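Long-range contact in flagellar hook protein FlgE (Caulobacter crescentus CB15, PDB 5AY6), which builds the flagellar hook, the curved segment that probably works as a universal joint passing motor torque to the filament: residues Gly31-Thr36 against Ser45-Val50. Sequence-based numbering, arbitrary orientation.
Sequences GSPSKT and SHNYDV
Ser34 OG is gripped from two directions: the backbone N of Val50 donates to it over 2.9 Å in a nearly straight bond (172°), and a second hydrogen bond links the hydroxyl to the carbonyl of Val27. The site is a classic beta bulge in the hairpin of strands 24-39 and 45-53, at the edge of the five-stranded antiparallel sheet of the FlgE third domain; two residues, Ser34 and Lys35, stand against the single Tyr48. Lys35 and Tyr48 form the hydrogen-bonded pair, Lys35 N reaching Tyr48 O at 2.9 Å and Tyr48 N returning to Lys35 O at 3.0 Å. Ser34 N stays close to Tyr48 O but is poorly aimed at it, and donates instead to Asp49 OD1, 3.1 Å away. Ser34 thus engages the opposite strand through both its amide and its hydroxyl, the latter set beside its own backbone N (chi1 -61°). An alanine here would probably leave both the Val50 amide and the Val27 carbonyl without the hydroxyl that joins them. Beside these polar bonds, CG of Lys35 meets CG2 of Val50 at 4.1 Å, after which the lysine chain bends at chi2 (-68°) and carries NZ off to a salt bridge with Glu138. Pro33 lays the CG corner of its ring against CB of Asn47. Farther along, Asn47 OD1, hydrogen-bonded to the backbone N of Asn37, also rests 3.4 Å from Thr36 CA. Within strand 45-53, the His46 imidazole is hydrogen-bonded through NE2 to Asp40 and through ND1 to Glu73, and the Tyr48 hydroxyl sits over its centre, with OH 3.2 Å above the ring plane.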
ATOM      1  N   GLY A  31      -5.783  16.608  18.746  1.00 29.42           N
ATOM      2  CA  GLY A  31      -5.687  17.890  19.422  1.00 32.62           C
ATOM      3  C   GLY A  31      -4.518  18.028  20.378  1.00 30.18           C
ATOM      4  O   GLY A  31      -4.343  19.074  21.001  1.00 34.99           O
ATOM      5  N   SER A  32      -3.720  16.973  20.501  1.00 21.70           N
ATOM      6  CA  SER A  32      -2.534  17.014  21.348  1.00 24.00           C
ATOM      7  C   SER A  32      -1.398  16.242  20.687  1.00 26.11           C
ATOM      8  O   SER A  32      -1.644  15.316  19.915  1.00 30.36           O
ATOM      9  CB  SER A  32      -2.841  16.446  22.733  1.00 18.49           C
ATOM     10  OG  SER A  32      -3.073  15.052  22.665  1.00 40.70           O
ATOM     11  N   PRO A  33      -0.146  16.631  20.974  1.00 27.25           N
ATOM     12  CA  PRO A  33       1.002  15.943  20.372  1.00 24.98           C
ATOM     13  C   PRO A  33       1.056  14.471  20.763  1.00 20.45           C
ATOM     14  O   PRO A  33       0.580  14.107  21.842  1.00 17.38           O
ATOM     15  CB  PRO A  33       2.210  16.697  20.942  1.00 22.18           C
ATOM     16  CG  PRO A  33       1.668  18.027  21.366  1.00 29.99           C
ATOM     17  CD  PRO A  33       0.266  17.767  21.815  1.00 22.77           C
ATOM     18  N   SER A  34       1.618  13.646  19.885  1.00 17.48           N
ATOM     19  CA  SER A  34       1.835  12.233  20.173  1.00 16.46           C
ATOM     20  C   SER A  34       2.596  12.056  21.481  1.00 14.47           C
ATOM     21  O   SER A  34       2.158  11.334  22.379  1.00 20.45           O
ATOM     22  CB  SER A  34       2.607  11.562  19.032  1.00 15.95           C
ATOM     23  OG  SER A  34       1.899  11.617  17.802  1.00 14.38           O
ATOM     24  N   LYS A  35       3.736  12.734  21.582  1.00 19.30           N
ATOM     25  CA  LYS A  35       4.610  12.613  22.745  1.00 18.66           C
ATOM     26  C   LYS A  35       4.953  14.000  23.283  1.00 26.29           C
ATOM     27  O   LYS A  35       5.142  14.943  22.512  1.00 24.39           O
ATOM     28  CB  LYS A  35       5.887  11.844  22.386  1.00 24.06           C
ATOM     29  CG  LYS A  35       5.651  10.437  21.828  1.00 19.27           C
ATOM     30  CD  LYS A  35       5.077   9.502  22.881  1.00 18.54           C
ATOM     31  CE  LYS A  35       4.664   8.172  22.268  1.00 15.59           C
ATOM     32  NZ  LYS A  35       4.284   7.174  23.305  1.00 17.14           N
ATOM     33  N   THR A  36       5.024  14.121  24.606  1.00 28.54           N
ATOM     34  CA  THR A  36       5.271  15.411  25.243  1.00 29.57           C
ATOM     35  C   THR A  36       6.539  15.397  26.089  1.00 25.86           C
ATOM     36  O   THR A  36       6.881  14.379  26.696  1.00 23.59           O
ATOM     37  CB  THR A  36       4.089  15.835  26.139  1.00 25.23           C
ATOM     38  OG1 THR A  36       3.781  14.779  27.058  1.00 29.88           O
ATOM     39  CG2 THR A  36       2.858  16.147  25.298  1.00 23.58           C
ATOM     40  N   SER A  45      13.882  20.163  25.512  1.00 26.58           N
ATOM     41  CA  SER A  45      12.640  19.390  25.490  1.00 28.01           C
ATOM     42  C   SER A  45      11.796  19.719  24.263  1.00 26.38           C
ATOM     43  O   SER A  45      11.788  20.855  23.789  1.00 31.98           O
ATOM     44  CB  SER A  45      11.818  19.648  26.752  1.00 27.88           C
ATOM     45  OG  SER A  45      10.971  20.768  26.565  1.00 32.02           O
ATOM     46  N   HIS A  46      11.076  18.720  23.763  1.00 27.12           N
ATOM     47  CA  HIS A  46      10.220  18.900  22.595  1.00 25.63           C
ATOM     48  C   HIS A  46       8.864  18.230  22.774  1.00 26.51           C
ATOM     49  O   HIS A  46       8.704  17.328  23.595  1.00 24.63           O
ATOM     50  CB  HIS A  46      10.877  18.326  21.336  1.00 28.78           C
ATOM     51  CG  HIS A  46      12.321  18.688  21.169  1.00 26.91           C
ATOM     52  ND1 HIS A  46      12.747  19.640  20.281  1.00 28.35           N
ATOM     53  CD2 HIS A  46      13.436  18.197  21.770  1.00 29.36           C
ATOM     54  CE1 HIS A  46      14.070  19.738  20.339  1.00 31.07           C
ATOM     55  NE2 HIS A  46      14.504  18.874  21.236  1.00 23.33           N
ATOM     56  N   ASN A  47       7.893  18.681  21.990  1.00 23.13           N
ATOM     57  CA  ASN A  47       6.675  17.920  21.761  1.00 25.10           C
ATOM     58  C   ASN A  47       6.703  17.417  20.324  1.00 22.53           C
ATOM     59  O   ASN A  47       6.927  18.193  19.392  1.00 23.41           O
ATOM     60  CB  ASN A  47       5.426  18.765  22.013  1.00 20.46           C
ATOM     61  CG  ASN A  47       5.319  19.243  23.448  1.00 29.70           C
ATOM     62  OD1 ASN A  47       5.836  18.611  24.369  1.00 21.67           O
ATOM     63  ND2 ASN A  47       4.645  20.368  23.643  1.00 31.59           N
ATOM     64  N   TYR A  48       6.492  16.120  20.147  1.00 20.50           N
ATOM     65  CA  TYR A  48       6.596  15.513  18.826  1.00 23.07           C
ATOM     66  C   TYR A  48       5.310  14.825  18.398  1.00 20.16           C
ATOM     67  O   TYR A  48       4.584  14.274  19.223  1.00 26.00           O
ATOM     68  CB  TYR A  48       7.734  14.486  18.786  1.00 24.49           C
ATOM     69  CG  TYR A  48       9.130  15.058  18.789  1.00 20.54           C
ATOM     70  CD1 TYR A  48       9.569  15.879  17.757  1.00 24.84           C
ATOM     71  CD2 TYR A  48      10.027  14.745  19.803  1.00 22.73           C
ATOM     72  CE1 TYR A  48      10.850  16.390  17.748  1.00 22.05           C
ATOM     73  CE2 TYR A  48      11.309  15.250  19.802  1.00 20.85           C
ATOM     74  CZ  TYR A  48      11.715  16.072  18.773  1.00 22.69           C
ATOM     75  OH  TYR A  48      12.992  16.579  18.768  1.00 20.84           O
ATOM     76  N   ASP A  49       5.043  14.850  17.099  1.00 21.84           N
ATOM     77  CA  ASP A  49       4.045  13.966  16.517  1.00 17.02           C
ATOM     78  C   ASP A  49       4.771  12.770  15.925  1.00 19.60           C
ATOM     79  O   ASP A  49       5.826  12.919  15.304  1.00 22.85           O
ATOM     80  CB  ASP A  49       3.213  14.680  15.450  1.00 26.24           C
ATOM     81  CG  ASP A  49       2.111  15.540  16.047  1.00 21.32           C
ATOM     82  OD1 ASP A  49       1.636  15.213  17.155  1.00 23.14           O
ATOM     83  OD2 ASP A  49       1.720  16.535  15.402  1.00 30.55           O
ATOM     84  N   VAL A  50       4.223  11.582  16.139  1.00 21.40           N
ATOM     85  CA  VAL A  50       4.808  10.377  15.574  1.00 16.26           C
ATOM     86  C   VAL A  50       3.826   9.759  14.592  1.00 13.82           C
ATOM     87  O   VAL A  50       2.696   9.434  14.949  1.00 17.27           O
ATOM     88  CB  VAL A  50       5.181   9.358  16.661  1.00 15.14           C
ATOM     89  CG1 VAL A  50       5.915   8.165  16.043  1.00 13.99           C
ATOM     90  CG2 VAL A  50       6.037  10.017  17.730  1.00 18.01           C
TER